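Local coordinates for protein tRNA (guanine(26)-N(2))-dimethyltransferase (Pyrococcus horikoshii, PDB 2DUL) that probably dimethylates the guanine at position 26 of tRNAs on its N2 atom, taking the methyl groups from S-adenosyl-L-methionine, at residues A[322-336]-A[365-377]. Numbering follows the deposited sequence.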
loop_
_atom_site.group_PDB
_atom_site.type_symbol
_atom_site.label_atom_id
_atom_site.label_comp_id
_atom_site.label_asym_id
_atom_site.label_seq_id
_atom_site.Cartn_x
_atom_site.Cartn_y
_atom_site.Cartn_z
ATOM N N TYR A 322 9.949 8.581 16.556
ATOM C CA TYR A 322 9.915 8.525 18.009
ATOM C C TYR A 322 8.510 8.887 18.468
ATOM O O TYR A 322 7.988 9.941 18.114
ATOM C CB TYR A 322 10.939 9.498 18.610
ATOM C CG TYR A 322 12.370 9.188 18.213
ATOM C CD1 TYR A 322 12.940 7.949 18.504
ATOM C CD2 TYR A 322 13.141 10.119 17.517
ATOM C CE1 TYR A 322 14.243 7.641 18.105
ATOM C CE2 TYR A 322 14.446 9.819 17.116
ATOM C CZ TYR A 322 14.987 8.579 17.412
ATOM O OH TYR A 322 16.271 8.271 17.006
ATOM N N ASP A 323 7.895 7.998 19.240
ATOM C CA ASP A 323 6.546 8.232 19.746
ATOM C C ASP A 323 6.672 8.892 21.117
ATOM O O ASP A 323 7.071 8.252 22.085
ATOM C CB ASP A 323 5.795 6.906 19.851
ATOM C CG ASP A 323 4.318 7.094 20.147
ATOM O OD1 ASP A 323 3.982 7.519 21.276
ATOM O OD2 ASP A 323 3.498 6.826 19.240
ATOM N N THR A 324 6.344 10.178 21.186
ATOM C CA THR A 324 6.450 10.937 22.429
ATOM C C THR A 324 5.716 10.291 23.601
ATOM O O THR A 324 6.214 10.278 24.726
ATOM C CB THR A 324 5.918 12.374 22.249
ATOM O OG1 THR A 324 6.577 12.993 21.135
ATOM C CG2 THR A 324 6.195 13.196 23.497
ATOM N N HIS A 325 4.533 9.755 23.338
ATOM C CA HIS A 325 3.755 9.123 24.394
ATOM C C HIS A 325 4.410 7.835 24.895
ATOM O O HIS A 325 4.692 7.695 26.085
ATOM C CB HIS A 325 2.338 8.835 23.896
ATOM C CG HIS A 325 1.432 8.290 24.954
ATOM N ND1 HIS A 325 1.476 6.976 25.369
ATOM C CD2 HIS A 325 0.488 8.893 25.715
ATOM C CE1 HIS A 325 0.599 6.794 26.340
ATOM N NE2 HIS A 325 -0.013 7.941 26.570
ATOM N N ALA A 326 4.665 6.901 23.984
ATOM C CA ALA A 326 5.278 5.628 24.351
ATOM C C ALA A 326 6.639 5.799 25.026
ATOM O O ALA A 326 6.937 5.125 26.010
ATOM C CB ALA A 326 5.412 4.735 23.116
ATOM N N ILE A 327 7.467 6.696 24.497
ATOM C CA ILE A 327 8.786 6.922 25.074
ATOM C C ILE A 327 8.647 7.482 26.483
ATOM O O ILE A 327 9.425 7.142 27.374
ATOM C CB ILE A 327 9.629 7.880 24.203
ATOM C CG1 ILE A 327 9.974 7.191 22.876
ATOM C CG2 ILE A 327 10.904 8.276 24.940
ATOM C CD1 ILE A 327 10.822 8.026 21.926
ATOM N N GLY A 328 7.650 8.337 26.683
ATOM C CA GLY A 328 7.419 8.889 28.004
ATOM C C GLY A 328 7.124 7.766 28.990
ATOM O O GLY A 328 7.635 7.767 30.114
ATOM N N ARG A 329 6.308 6.800 28.575
ATOM C CA ARG A 329 5.968 5.678 29.451
ATOM C C ARG A 329 7.154 4.743 29.687
ATOM O O ARG A 329 7.345 4.243 30.797
ATOM C CB ARG A 329 4.796 4.876 28.874
ATOM C CG ARG A 329 3.503 5.662 28.753
ATOM C CD ARG A 329 2.339 4.788 28.299
ATOM N NE ARG A 329 1.938 3.809 29.308
ATOM C CZ ARG A 329 2.467 2.596 29.430
ATOM N NH1 ARG A 329 3.420 2.201 28.599
ATOM N NH2 ARG A 329 2.045 1.779 30.388
ATOM N N ARG A 330 7.949 4.506 28.645
ATOM C CA ARG A 330 9.107 3.623 28.763
ATOM C C ARG A 330 10.175 4.209 29.683
ATOM O O ARG A 330 10.697 3.517 30.557
ATOM C CB ARG A 330 9.712 3.341 27.381
ATOM C CG ARG A 330 8.812 2.524 26.456
ATOM C CD ARG A 330 9.492 2.217 25.120
ATOM N NE ARG A 330 8.591 1.529 24.194
ATOM C CZ ARG A 330 8.211 0.257 24.303
ATOM N NH1 ARG A 330 8.657 -0.497 25.302
ATOM N NH2 ARG A 330 7.366 -0.260 23.420
ATOM N N LEU A 331 10.495 5.484 29.486
ATOM C CA LEU A 331 11.508 6.153 30.297
ATOM C C LEU A 331 10.963 6.624 31.646
ATOM O O LEU A 331 11.732 6.913 32.566
ATOM C CB LEU A 331 12.085 7.356 29.538
ATOM C CG LEU A 331 12.902 7.051 28.278
ATOM C CD1 LEU A 331 13.290 8.353 27.592
ATOM C CD2 LEU A 331 14.144 6.248 28.649
ATOM N N LYS A 332 9.640 6.696 31.759
ATOM C CA LYS A 332 8.994 7.156 32.985
ATOM C C LYS A 332 9.295 8.632 33.193
ATOM O O LYS A 332 9.770 9.042 34.253
ATOM C CB LYS A 332 9.484 6.356 34.197
ATOM C CG LYS A 332 9.207 4.865 34.111
ATOM C CD LYS A 332 7.716 4.583 34.028
ATOM C CE LYS A 332 7.446 3.088 33.917
ATOM N NZ LYS A 332 8.012 2.344 35.080
ATOM N N ILE A 333 9.031 9.427 32.164
ATOM C CA ILE A 333 9.256 10.862 32.244
ATOM C C ILE A 333 8.045 11.596 31.693
ATOM O O ILE A 333 7.220 11.012 30.989
ATOM C CB ILE A 333 10.498 11.297 31.425
ATOM C CG1 ILE A 333 10.309 10.918 29.953
ATOM C CG2 ILE A 333 11.753 10.651 31.994
ATOM C CD1 ILE A 333 11.426 11.405 29.039
ATOM N N GLU A 334 7.937 12.873 32.035
ATOM C CA GLU A 334 6.855 13.713 31.547
ATOM C C GLU A 334 7.376 14.335 30.256
ATOM O O GLU A 334 8.566 14.636 30.150
ATOM C CB GLU A 334 6.533 14.810 32.562
ATOM C CG GLU A 334 5.918 14.292 33.854
ATOM C CD GLU A 334 4.448 13.942 33.705
ATOM O OE1 GLU A 334 4.097 13.207 32.755
ATOM O OE2 GLU A 334 3.643 14.402 34.546
ATOM N N THR A 335 6.492 14.528 29.281
ATOM C CA THR A 335 6.895 15.097 27.998
ATOM C C THR A 335 6.080 16.313 27.567
ATOM O O THR A 335 4.960 16.535 28.034
ATOM C CB THR A 335 6.786 14.053 26.878
ATOM O OG1 THR A 335 5.412 13.685 26.709
ATOM C CG2 THR A 335 7.597 12.816 27.222
ATOM N N LYS A 336 6.658 17.092 26.657
ATOM C CA LYS A 336 6.003 18.279 26.125
ATOM C C LYS A 336 5.033 17.815 25.047
ATOM O O LYS A 336 4.962 16.624 24.743
ATOM C CB LYS A 336 7.042 19.223 25.520
ATOM C CG LYS A 336 8.122 19.657 26.498
ATOM C CD LYS A 336 9.216 20.459 25.807
ATOM C CE LYS A 336 10.310 20.853 26.789
ATOM N NZ LYS A 336 11.459 21.519 26.111
ATOM N N SER A 365 15.357 13.912 11.986
ATOM C CA SER A 365 16.738 13.576 11.670
ATOM C C SER A 365 17.566 13.577 12.955
ATOM O O SER A 365 18.679 13.053 12.990
ATOM C CB SER A 365 17.312 14.607 10.690
ATOM O OG SER A 365 17.214 15.926 11.219
ATOM N N ALA A 366 17.009 14.156 14.013
ATOM C CA ALA A 366 17.707 14.253 15.292
ATOM C C ALA A 366 18.040 12.916 15.942
ATOM O O ALA A 366 17.289 11.952 15.825
ATOM C CB ALA A 366 16.889 15.099 16.266
ATOM N N PRO A 367 19.191 12.844 16.630
ATOM C CA PRO A 367 19.603 11.610 17.305
ATOM C C PRO A 367 18.638 11.378 18.468
ATOM O O PRO A 367 18.049 12.326 18.983
ATOM C CB PRO A 367 21.013 11.935 17.802
ATOM C CG PRO A 367 21.491 12.989 16.836
ATOM C CD PRO A 367 20.270 13.846 16.666
ATOM N N TYR A 368 18.477 10.126 18.870
ATOM C CA TYR A 368 17.593 9.781 19.978
ATOM C C TYR A 368 17.830 10.636 21.229
ATOM O O TYR A 368 16.887 11.155 21.825
ATOM C CB TYR A 368 17.774 8.305 20.340
ATOM C CG TYR A 368 17.033 7.890 21.594
ATOM C CD1 TYR A 368 15.660 7.641 21.571
ATOM C CD2 TYR A 368 17.707 7.763 22.809
ATOM C CE1 TYR A 368 14.971 7.270 22.736
ATOM C CE2 TYR A 368 17.036 7.397 23.977
ATOM C CZ TYR A 368 15.672 7.154 23.936
ATOM O OH TYR A 368 15.017 6.809 25.096
ATOM N N GLU A 369 19.088 10.775 21.634
ATOM C CA GLU A 369 19.405 11.552 22.827
ATOM C C GLU A 369 18.988 13.009 22.716
ATOM O O GLU A 369 18.571 13.614 23.704
ATOM C CB GLU A 369 20.897 11.465 23.147
ATOM C CG GLU A 369 21.387 10.066 23.495
ATOM C CD GLU A 369 20.634 9.428 24.660
ATOM O OE1 GLU A 369 20.133 10.158 25.545
ATOM O OE2 GLU A 369 20.568 8.181 24.699
ATOM N N VAL A 370 19.101 13.582 21.524
ATOM C CA VAL A 370 18.694 14.972 21.337
ATOM C C VAL A 370 17.172 15.053 21.451
ATOM O O VAL A 370 16.636 16.004 22.012
ATOM C CB VAL A 370 19.125 15.509 19.961
ATOM C CG1 VAL A 370 18.463 16.856 19.696
ATOM C CG2 VAL A 370 20.640 15.654 19.917
ATOM N N PHE A 371 16.482 14.051 20.914
ATOM C CA PHE A 371 15.024 14.028 20.980
ATOM C C PHE A 371 14.562 13.993 22.436
ATOM O O PHE A 371 13.684 14.754 22.834
ATOM C CB PHE A 371 14.469 12.798 20.249
ATOM C CG PHE A 371 12.964 12.751 20.198
ATOM C CD1 PHE A 371 12.263 13.512 19.267
ATOM C CD2 PHE A 371 12.248 11.954 21.091
ATOM C CE1 PHE A 371 10.866 13.483 19.221
ATOM C CE2 PHE A 371 10.849 11.915 21.058
ATOM C CZ PHE A 371 10.157 12.680 20.121
ATOM N N ILE A 372 15.166 13.105 23.222
ATOM C CA ILE A 372 14.815 12.949 24.632
ATOM C C ILE A 372 15.028 14.235 25.420
ATOM O O ILE A 372 14.183 14.630 26.231
ATOM C CB ILE A 372 15.637 11.817 25.291
ATOM C CG1 ILE A 372 15.341 10.488 24.596
ATOM C CG2 ILE A 372 15.311 11.725 26.778
ATOM C CD1 ILE A 372 13.874 10.132 24.549
ATOM N N GLU A 373 16.159 14.889 25.187
ATOM C CA GLU A 373 16.451 16.129 25.886
ATOM C C GLU A 373 15.423 17.182 25.495
ATOM O O GLU A 373 15.067 18.039 26.298
ATOM C CB GLU A 373 17.863 16.618 25.545
ATOM C CG GLU A 373 18.287 17.858 26.330
ATOM C CD GLU A 373 19.754 18.209 26.131
ATOM O OE1 GLU A 373 20.134 18.575 24.997
ATOM O OE2 GLU A 373 20.527 18.117 27.112
ATOM N N THR A 374 14.935 17.105 24.262
ATOM C CA THR A 374 13.950 18.064 23.773
ATOM C C THR A 374 12.527 17.810 24.277
ATOM O O THR A 374 11.771 18.754 24.492
ATOM C CB THR A 374 13.911 18.079 22.237
ATOM O OG1 THR A 374 15.220 18.363 21.728
ATOM C CG2 THR A 374 12.932 19.136 21.742
ATOM N N ILE A 375 12.151 16.548 24.458
ATOM C CA ILE A 375 10.792 16.254 24.919
ATOM C C ILE A 375 10.628 16.386 26.429
ATOM O O ILE A 375 9.510 16.561 26.916
ATOM C CB ILE A 375 10.328 14.834 24.502
ATOM C CG1 ILE A 375 11.176 13.770 25.202
ATOM C CG2 ILE A 375 10.405 14.687 22.990
ATOM C CD1 ILE A 375 10.794 12.345 24.825
ATOM N N LYS A 376 11.737 16.296 27.162
ATOM C CA LYS A 376 11.712 16.411 28.619
ATOM C C LYS A 376 10.925 17.639 29.048
ATOM O O LYS A 376 11.355 18.766 28.819
ATOM C CB LYS A 376 13.136 16.513 29.172
ATOM C CG LYS A 376 13.878 15.194 29.267
ATOM C CD LYS A 376 13.398 14.368 30.451
ATOM C CE LYS A 376 13.709 15.061 31.774
ATOM N NZ LYS A 376 13.322 14.234 32.953
ATOM N N ARG A 377 9.774 17.420 29.674
ATOM C CA ARG A 377 8.944 18.527 30.126
ATOM C C ARG A 377 9.318 18.920 31.550
ATOM O O ARG A 377 9.883 20.024 31.722
ATOM C CB ARG A 377 7.462 18.139 30.057
ATOM C CG ARG A 377 6.500 19.263 30.415
ATOM C CD ARG A 377 5.070 18.930 29.999
ATOM N NE ARG A 377 4.550 17.741 30.669
ATOM C CZ ARG A 377 3.360 17.202 30.418
ATOM N NH1 ARG A 377 2.563 17.747 29.507
ATOM N NH2 ARG A 377 2.964 16.120 31.075
HETATM O O HOH W 1 13.365 19.815 27.531
#
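Tyr322 runs along Phe371, the two side chains pointing opposite ways. Its CB sits over one face of the Phe371 ring, a CH-pi contact 3.6 Å from the ring centroid, while Ile375 CG2 covers the other face. With CG anti to the carbonyl carbon (chi1 -61°), the tyrosine ring reaches on to Tyr368. The edge of Tyr368 meets its face in an offset edge-to-face pair, planes at 63°. Cutting Tyr322 back to an alanine is likely to leave that edge without its face and open a gap beside Phe259. Next along, Ile327 is a knob among Tyr368, Phe371, Ile372 and Ile375, its CG2 3.5 Å from Ile372 CD1, where helices 324-331 and 368-375 cross almost perpendicularly.

At the C-terminal end the contact turns polar. Arg377 N donates to Glu334 O (3.1 Å, nearly straight) and Lys336 N to Ile375 O (2.9 Å). A bend at chi3 (61°) lays the Arg377 guanidinium with one face over Thr335 O, while NH2 makes a long salt bridge to Glu334 OE1 (3.5 Å). Lys336 NZ bonds weakly to Thr374 O and donates to a water shared by Glu373 O and Lys376 O.

Strands 322-323, 352-355 and 361-364 with helices 324-331 and 338-347 are consistent with a winged helix. Helix 368-375, following the last wing strand, packs on helix 324-331 through apolar side chains, and two backbone hydrogen bonds hold the last modelled residues against 334-336.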